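Hydrolase, HAD superfamily, subfamily III A (PDB 3N1U) probably hydrolyses 3-deoxy-D-manno-octulosonate 8-phosphate to 3-deoxy-D-manno-octulosonate and inorganic phosphate, with magnesium as the likely cofactor, in lipopolysaccharide biosynthesis. Local coordinates at residues A[160-163]-A[164-168]; A[175-178]-A[179-183]; A[69-73]-A[74-78]. All coordinates share one frame; numbering follows the deposited sequence.

Interaction 1: A[160-163]-A[164-168]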
loop_
_atom_site.group_PDB
_atom_site.type_symbol
_atom_site.label_atom_id
_atom_site.label_comp_id
_atom_site.label_asym_id
_atom_site.label_seq_id
_atom_site.Cartn_x
_atom_site.Cartn_y
_atom_site.Cartn_z
ATOM N N ARG A 160 3.254 17.592 0.977
ATOM C CA ARG A 160 2.912 18.499 -0.126
ATOM C C ARG A 160 1.737 19.415 0.311
ATOM O O ARG A 160 1.701 20.608 -0.019
ATOM C CB ARG A 160 2.430 17.685 -1.350
ATOM C CG ARG A 160 1.919 18.561 -2.488
ATOM C CD ARG A 160 2.968 19.672 -2.871
ATOM N NE ARG A 160 2.561 20.336 -4.093
ATOM C CZ ARG A 160 2.705 19.791 -5.311
ATOM N NH1 ARG A 160 3.305 18.609 -5.461
ATOM N NH2 ARG A 160 2.256 20.430 -6.399
ATOM N N GLU A 161 0.789 18.842 1.051
ATOM C CA GLU A 161 -0.427 19.601 1.465
ATOM C C GLU A 161 0.013 20.776 2.347
ATOM O O GLU A 161 -0.477 21.896 2.196
ATOM C CB GLU A 161 -1.313 18.652 2.267
ATOM C CG GLU A 161 -2.704 19.106 2.584
ATOM C CD GLU A 161 -3.496 17.979 3.335
ATOM O OE1 GLU A 161 -3.292 16.796 3.035
ATOM O OE2 GLU A 161 -4.262 18.326 4.243
ATOM N N LEU A 162 0.965 20.517 3.238
ATOM C CA LEU A 162 1.567 21.605 4.062
ATOM C C LEU A 162 2.359 22.624 3.214
ATOM O O LEU A 162 2.262 23.853 3.437
ATOM C CB LEU A 162 2.429 20.976 5.190
ATOM C CG LEU A 162 3.173 21.965 6.110
ATOM C CD1 LEU A 162 2.127 23.016 6.608
ATOM C CD2 LEU A 162 3.785 21.152 7.242
ATOM N N CYS A 163 3.189 22.118 2.278
ATOM C CA CYS A 163 3.910 23.008 1.371
ATOM C C CYS A 163 2.951 23.975 0.660
ATOM O O CYS A 163 3.208 25.158 0.632
ATOM C CB CYS A 163 4.752 22.230 0.354
ATOM S SG CYS A 163 6.054 21.291 1.102
ATOM N N ASP A 164 1.853 23.466 0.123
ATOM C CA ASP A 164 0.862 24.256 -0.628
ATOM C C ASP A 164 0.151 25.250 0.293
ATOM O O ASP A 164 -0.002 26.390 -0.084
ATOM C CB ASP A 164 -0.169 23.367 -1.331
ATOM C CG ASP A 164 0.387 22.665 -2.565
ATOM O OD1 ASP A 164 1.587 22.873 -2.922
ATOM O OD2 ASP A 164 -0.387 21.875 -3.168
ATOM N N LEU A 165 -0.206 24.828 1.516
ATOM C CA LEU A 165 -0.776 25.779 2.510
ATOM C C LEU A 165 0.143 26.990 2.735
ATOM O O LEU A 165 -0.298 28.148 2.702
ATOM C CB LEU A 165 -0.996 25.061 3.865
ATOM C CG LEU A 165 -1.493 26.013 4.984
ATOM C CD1 LEU A 165 -3.018 26.254 4.744
ATOM C CD2 LEU A 165 -1.245 25.385 6.338
ATOM N N ILE A 166 1.425 26.725 2.923
ATOM C CA ILE A 166 2.400 27.785 3.222
ATOM C C ILE A 166 2.534 28.714 1.975
ATOM O O ILE A 166 2.434 29.972 2.065
ATOM C CB ILE A 166 3.748 27.173 3.648
ATOM C CG1 ILE A 166 3.647 26.484 5.045
ATOM C CG2 ILE A 166 4.904 28.239 3.640
ATOM C CD1 ILE A 166 4.843 25.542 5.323
ATOM N N LEU A 167 2.702 28.097 0.804
ATOM C CA LEU A 167 2.863 28.902 -0.399
ATOM C C LEU A 167 1.632 29.744 -0.672
ATOM O O LEU A 167 1.721 30.930 -1.004
ATOM C CB LEU A 167 3.184 28.013 -1.602
ATOM C CG LEU A 167 4.585 27.345 -1.558
ATOM C CD1 LEU A 167 4.609 26.281 -2.651
ATOM C CD2 LEU A 167 5.639 28.403 -1.823
ATOM N N ASN A 168 0.475 29.135 -0.507
ATOM C CA ASN A 168 -0.780 29.880 -0.714
ATOM C C ASN A 168 -0.987 31.031 0.258
ATOM O O ASN A 168 -1.409 32.132 -0.149
ATOM C CB ASN A 168 -1.967 28.911 -0.756
ATOM C CG ASN A 168 -2.087 28.237 -2.148
ATOM O OD1 ASN A 168 -1.943 28.915 -3.182
ATOM N ND2 ASN A 168 -2.329 26.940 -2.173
HETATM O O HOH W 1 0.039 22.220 -5.838
#
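R160 and D164 form an i to i+4 salt bridge along helix 158-169, one of the helices that pack on the parallel sheet of this HAD-fold phosphatase. The tightly packed side of the helix is apolar. L162 lies against L22 of the central strand 21-24 and against W148. The CD1 branch of L162 meets the end of I166, with 3.9 Å between L162 CD1 and I166 CD1. The same L162 CD1 reaches L165 CD2 more loosely, at 4.1 Å. C163 and L167 turn to helix 49-60, where both touch L58. Regular helix bonds run beneath these side chains, such as I166 N to L162 O and L167 N to C163 O.

The polar side is looser: a water sits there and a second subunit approaches it. R160 NH2 forms a salt bridge with D119 of that subunit, and R160 NH1 bonds to the backbone of Q50. NH1, NH2 and NE each have a partner, which should restrain the guanidinium's rotation. The R160 chain starts with CG opposite the backbone N (chi1 174°) and bends at chi2 (52°), which brings NE beside the carboxylate. The guanidinium and carboxylate planes are nearly perpendicular. The water closes a second link, accepting from R160 NH2 at 2.9 Å and donating to D164 OD2 at 2.7 Å. The direct bond runs from R160 NE to D164 OD1 at 3.0 Å. It lies in the guanidinium plane but meets the syn side of OD1 from 31° out of the carboxylate plane.

Interaction 2: A[175-178]-A[179-183]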
loop_
_atom_site.group_PDB
_atom_site.type_symbol
_atom_site.label_atom_id
_atom_site.label_comp_id
_atom_site.label_asym_id
_atom_site.label_seq_id
_atom_site.Cartn_x
_atom_site.Cartn_y
_atom_site.Cartn_z
ATOM N N LEU A 175 5.029 32.152 -8.039
ATOM C CA LEU A 175 6.504 32.310 -7.929
ATOM C C LEU A 175 7.249 30.973 -7.881
ATOM O O LEU A 175 8.201 30.748 -8.651
ATOM C CB LEU A 175 6.921 33.164 -6.694
ATOM C CG LEU A 175 7.329 34.633 -6.827
ATOM C CD1 LEU A 175 6.201 35.485 -7.384
ATOM C CD2 LEU A 175 7.823 35.196 -5.490
ATOM N N ALA A 176 6.784 30.080 -6.994
ATOM C CA ALA A 176 7.381 28.761 -6.785
ATOM C C ALA A 176 7.365 27.903 -8.055
ATOM O O ALA A 176 8.424 27.398 -8.465
ATOM C CB ALA A 176 6.691 28.012 -5.637
ATOM N N ILE A 177 6.203 27.744 -8.685
ATOM C CA ILE A 177 6.152 26.852 -9.874
ATOM C C ILE A 177 6.909 27.454 -11.032
ATOM O O ILE A 177 7.532 26.726 -11.836
ATOM C CB ILE A 177 4.692 26.397 -10.232
ATOM C CG1 ILE A 177 4.643 25.291 -11.315
ATOM C CG2 ILE A 177 3.839 27.607 -10.712
ATOM C CD1 ILE A 177 5.487 24.014 -11.034
ATOM N N THR A 178 6.838 28.786 -11.136
ATOM C CA THR A 178 7.546 29.486 -12.204
ATOM C C THR A 178 9.040 29.237 -12.024
ATOM O O THR A 178 9.684 28.742 -12.942
ATOM C CB THR A 178 7.115 30.982 -12.316
ATOM O OG1 THR A 178 5.718 31.014 -12.690
ATOM C CG2 THR A 178 7.910 31.664 -13.409
ATOM N N GLY A 179 9.542 29.540 -10.838
ATOM C CA GLY A 179 10.940 29.326 -10.458
ATOM C C GLY A 179 11.431 27.896 -10.585
ATOM O O GLY A 179 12.483 27.664 -11.195
ATOM N N TYR A 180 10.656 26.926 -10.074
ATOM C CA TYR A 180 10.943 25.517 -10.347
ATOM C C TYR A 180 11.086 25.175 -11.834
ATOM O O TYR A 180 12.028 24.470 -12.206
ATOM C CB TYR A 180 9.876 24.592 -9.725
ATOM C CG TYR A 180 9.993 23.152 -10.166
ATOM C CD1 TYR A 180 10.862 22.265 -9.524
ATOM C CD2 TYR A 180 9.230 22.681 -11.231
ATOM C CE1 TYR A 180 10.959 20.908 -9.948
ATOM C CE2 TYR A 180 9.303 21.347 -11.652
ATOM C CZ TYR A 180 10.175 20.473 -11.014
ATOM O OH TYR A 180 10.229 19.163 -11.476
ATOM N N LEU A 181 10.125 25.605 -12.651
ATOM C CA LEU A 181 10.034 25.167 -14.062
ATOM C C LEU A 181 11.151 25.738 -14.918
ATOM O O LEU A 181 11.335 25.311 -16.050
ATOM C CB LEU A 181 8.660 25.464 -14.708
ATOM C CG LEU A 181 7.460 24.557 -14.363
ATOM C CD1 LEU A 181 6.151 25.174 -14.858
ATOM C CD2 LEU A 181 7.589 23.136 -14.889
ATOM N N LYS A 182 11.892 26.675 -14.343
ATOM C CA LYS A 182 12.979 27.366 -15.010
ATOM C C LYS A 182 14.354 26.889 -14.523
ATOM O O LYS A 182 15.330 27.626 -14.602
ATOM C CB LYS A 182 12.830 28.865 -14.785
ATOM C CG LYS A 182 11.520 29.447 -15.289
ATOM C CD LYS A 182 11.559 30.977 -15.174
ATOM C CE LYS A 182 10.705 31.652 -16.249
ATOM N NZ LYS A 182 10.690 33.133 -16.073
ATOM N N GLN A 183 14.429 25.653 -14.030
ATOM C CA GLN A 183 15.708 25.073 -13.608
ATOM C C GLN A 183 15.753 23.571 -13.875
ATOM O O GLN A 183 14.781 22.980 -14.345
ATOM C CB GLN A 183 15.994 25.367 -12.125
ATOM C CG GLN A 183 16.000 26.855 -11.761
ATOM C CD GLN A 183 16.181 27.103 -10.269
ATOM O OE1 GLN A 183 15.230 27.457 -9.553
ATOM N NE2 GLN A 183 17.405 26.907 -9.787
#
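The phenol ring of Y180 is the flat group here, and I177 CD1 approaches it obliquely, 4.0 Å from Y180 CD2. Elsewhere the Y180 side chain packs on M53, K56 and L57 of helix 49-60, and on V93 of a second subunit. With CG opposite the backbone N (chi1 170°), the ring leads away from the I177 turn, toward helix 49-60.

I177 also serves the next residue along. It lies beside L181, pointing the same way, and I177 CG1 is 3.9 Å from L181 CD1. I177 thus touches both the i+3 and the i+4 side chain. I177 also packs on L120 of the second subunit, and L181 on P121 of that subunit.

The side chains of T178 and K182 run alongside each other on the more exposed side, with T178 CG2 4.0 Å from K182 CE. The K182 chain is extended beyond CG. T178 OG1 bonds back to the carbonyl of E174.

Backbone bonds hold the turn: G179 N to L175 O, Y180 N to A176 O and L181 N to I177 O, the last at 2.9 Å. K182 N makes a weak i to i+3 bond to G179 O. This is i to i+3 and i+4 packing in the last turn of the C-terminal helix 173-181, at a subunit interface of the tetramer.

Interaction 3: A[69-73]-A[74-78]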
loop_
_atom_site.group_PDB
_atom_site.type_symbol
_atom_site.label_atom_id
_atom_site.label_comp_id
_atom_site.label_asym_id
_atom_site.label_seq_id
_atom_site.Cartn_x
_atom_site.Cartn_y
_atom_site.Cartn_z
ATOM N N THR A 69 15.619 13.652 11.927
ATOM C CA THR A 69 15.123 12.268 11.957
ATOM C C THR A 69 15.894 11.418 12.971
ATOM O O THR A 69 17.091 11.689 13.235
ATOM C CB THR A 69 15.206 11.589 10.534
ATOM O OG1 THR A 69 14.740 10.243 10.659
ATOM C CG2 THR A 69 16.640 11.538 10.027
ATOM N N THR A 70 15.196 10.394 13.508
ATOM C CA THR A 70 15.849 9.328 14.280
ATOM C C THR A 70 16.544 8.296 13.372
ATOM O O THR A 70 17.542 7.669 13.786
ATOM C CB THR A 70 14.841 8.651 15.243
ATOM O OG1 THR A 70 14.245 9.681 16.057
ATOM C CG2 THR A 70 15.545 7.586 16.173
ATOM N N ALA A 71 16.044 8.149 12.136
ATOM C CA ALA A 71 16.652 7.235 11.156
ATOM C C ALA A 71 18.148 7.579 10.989
ATOM O O ALA A 71 18.530 8.745 11.060
ATOM C CB ALA A 71 15.894 7.294 9.772
ATOM N N GLN A 72 18.983 6.554 10.814
ATOM C CA GLN A 72 20.437 6.724 10.649
ATOM C C GLN A 72 20.917 6.137 9.321
ATOM O O GLN A 72 22.058 6.291 8.953
ATOM C CB GLN A 72 21.195 5.993 11.765
ATOM C CG GLN A 72 21.208 6.718 13.109
ATOM C CD GLN A 72 22.034 6.019 14.176
ATOM O OE1 GLN A 72 22.066 4.783 14.253
ATOM N NE2 GLN A 72 22.708 6.816 15.023
ATOM N N ASN A 73 20.062 5.426 8.612
ATOM C CA ASN A 73 20.578 4.652 7.483
ATOM C C ASN A 73 20.832 5.526 6.227
ATOM O O ASN A 73 20.356 6.658 6.142
ATOM C CB ASN A 73 19.634 3.479 7.199
ATOM C CG ASN A 73 18.227 3.955 6.903
ATOM O OD1 ASN A 73 17.960 4.386 5.799
ATOM N ND2 ASN A 73 17.351 3.953 7.905
ATOM N N ALA A 74 21.581 4.990 5.271
ATOM C CA ALA A 74 21.973 5.708 4.070
ATOM C C ALA A 74 20.806 5.999 3.085
ATOM O O ALA A 74 20.925 6.905 2.278
ATOM C CB ALA A 74 23.119 4.985 3.360
ATOM N N VAL A 75 19.681 5.270 3.176
ATOM C CA VAL A 75 18.477 5.700 2.431
ATOM C C VAL A 75 18.198 7.216 2.586
ATOM O O VAL A 75 17.885 7.902 1.610
ATOM C CB VAL A 75 17.216 4.920 2.896
ATOM C CG1 VAL A 75 15.943 5.489 2.193
ATOM C CG2 VAL A 75 17.370 3.438 2.606
ATOM N N VAL A 76 18.274 7.715 3.825
ATOM C CA VAL A 76 17.967 9.107 4.122
ATOM C C VAL A 76 18.935 10.023 3.340
ATOM O O VAL A 76 18.500 10.954 2.689
ATOM C CB VAL A 76 18.008 9.382 5.656
ATOM C CG1 VAL A 76 17.873 10.885 5.977
ATOM C CG2 VAL A 76 16.900 8.513 6.374
ATOM N N ASP A 77 20.240 9.721 3.379
ATOM C CA ASP A 77 21.248 10.534 2.695
ATOM C C ASP A 77 20.990 10.586 1.192
ATOM O O ASP A 77 21.071 11.686 0.561
ATOM C CB ASP A 77 22.655 9.984 2.967
ATOM C CG ASP A 77 22.957 9.928 4.456
ATOM O OD1 ASP A 77 23.078 11.000 5.105
ATOM O OD2 ASP A 77 23.094 8.815 4.964
ATOM N N HIS A 78 20.649 9.430 0.625
ATOM C CA HIS A 78 20.354 9.377 -0.823
ATOM C C HIS A 78 19.168 10.223 -1.177
ATOM O O HIS A 78 19.203 10.967 -2.155
ATOM C CB HIS A 78 20.132 7.948 -1.314
ATOM C CG HIS A 78 21.382 7.132 -1.334
ATOM N ND1 HIS A 78 21.560 6.010 -0.547
ATOM C CD2 HIS A 78 22.519 7.276 -2.052
ATOM C CE1 HIS A 78 22.757 5.498 -0.783
ATOM N NE2 HIS A 78 23.361 6.250 -1.686
#
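A71 and V76 make the apolar contact between the loop after strand 64-68 and helix 74-83. A71 CB meets the CG2 branch of V76 at 3.7 Å. CG2, beside the backbone N of V76, is the branch that faces A71.

Hydrogen bonds form a second group. V76 N reaches N73 O at 3.3 Å, with a bent N-H...O angle of 143°. The donor stands above the carbonyl plane, 44° out of it, and not on a lone pair. Within the loop, T69 OG1 accepts from A71 N at 2.9 Å, which makes an ST turn.

Polar side chains meet the helix start as a third group. N73 has CG between its backbone N and carbonyl carbon (chi1 58°). This carries N73 OD1 alongside V75, 3.0 Å from V75 CB. V75 N is weakly bonded to N39 OD1 of a second subunit. D77 is held from outside, by K90 and by the hydroxyl of Y88. K90 also bonds to Q72 O, and so ties the loop to the helix.

The chemistry is consistent with a loop held by the ST turn and by K90, while its A71 methyl group lies against D27, a calcium ligand also predicted to bind substrate.

Interaction 1 is core and interaction 2 is surface, while interaction 3 is partly buried. Helices 158-169 and 173-181 follow each other in the chain, and interactions 1 and 2 touch where L167 CD2 packs on A176 CB at 4.0 Å. Both also pack on helix 49-60. Interaction 3 lies across the chain's centre from interaction 1, with nearest atoms about 15 Å from either of the others. Chemistry follows place. Interaction 1 joins an apolar inner side to a charged pair, interaction 2 is mostly apolar, at the end of a helix, and interaction 3 relies on loop hydrogen bonds near the calcium site. All three meet neighbouring subunits of the tetramer.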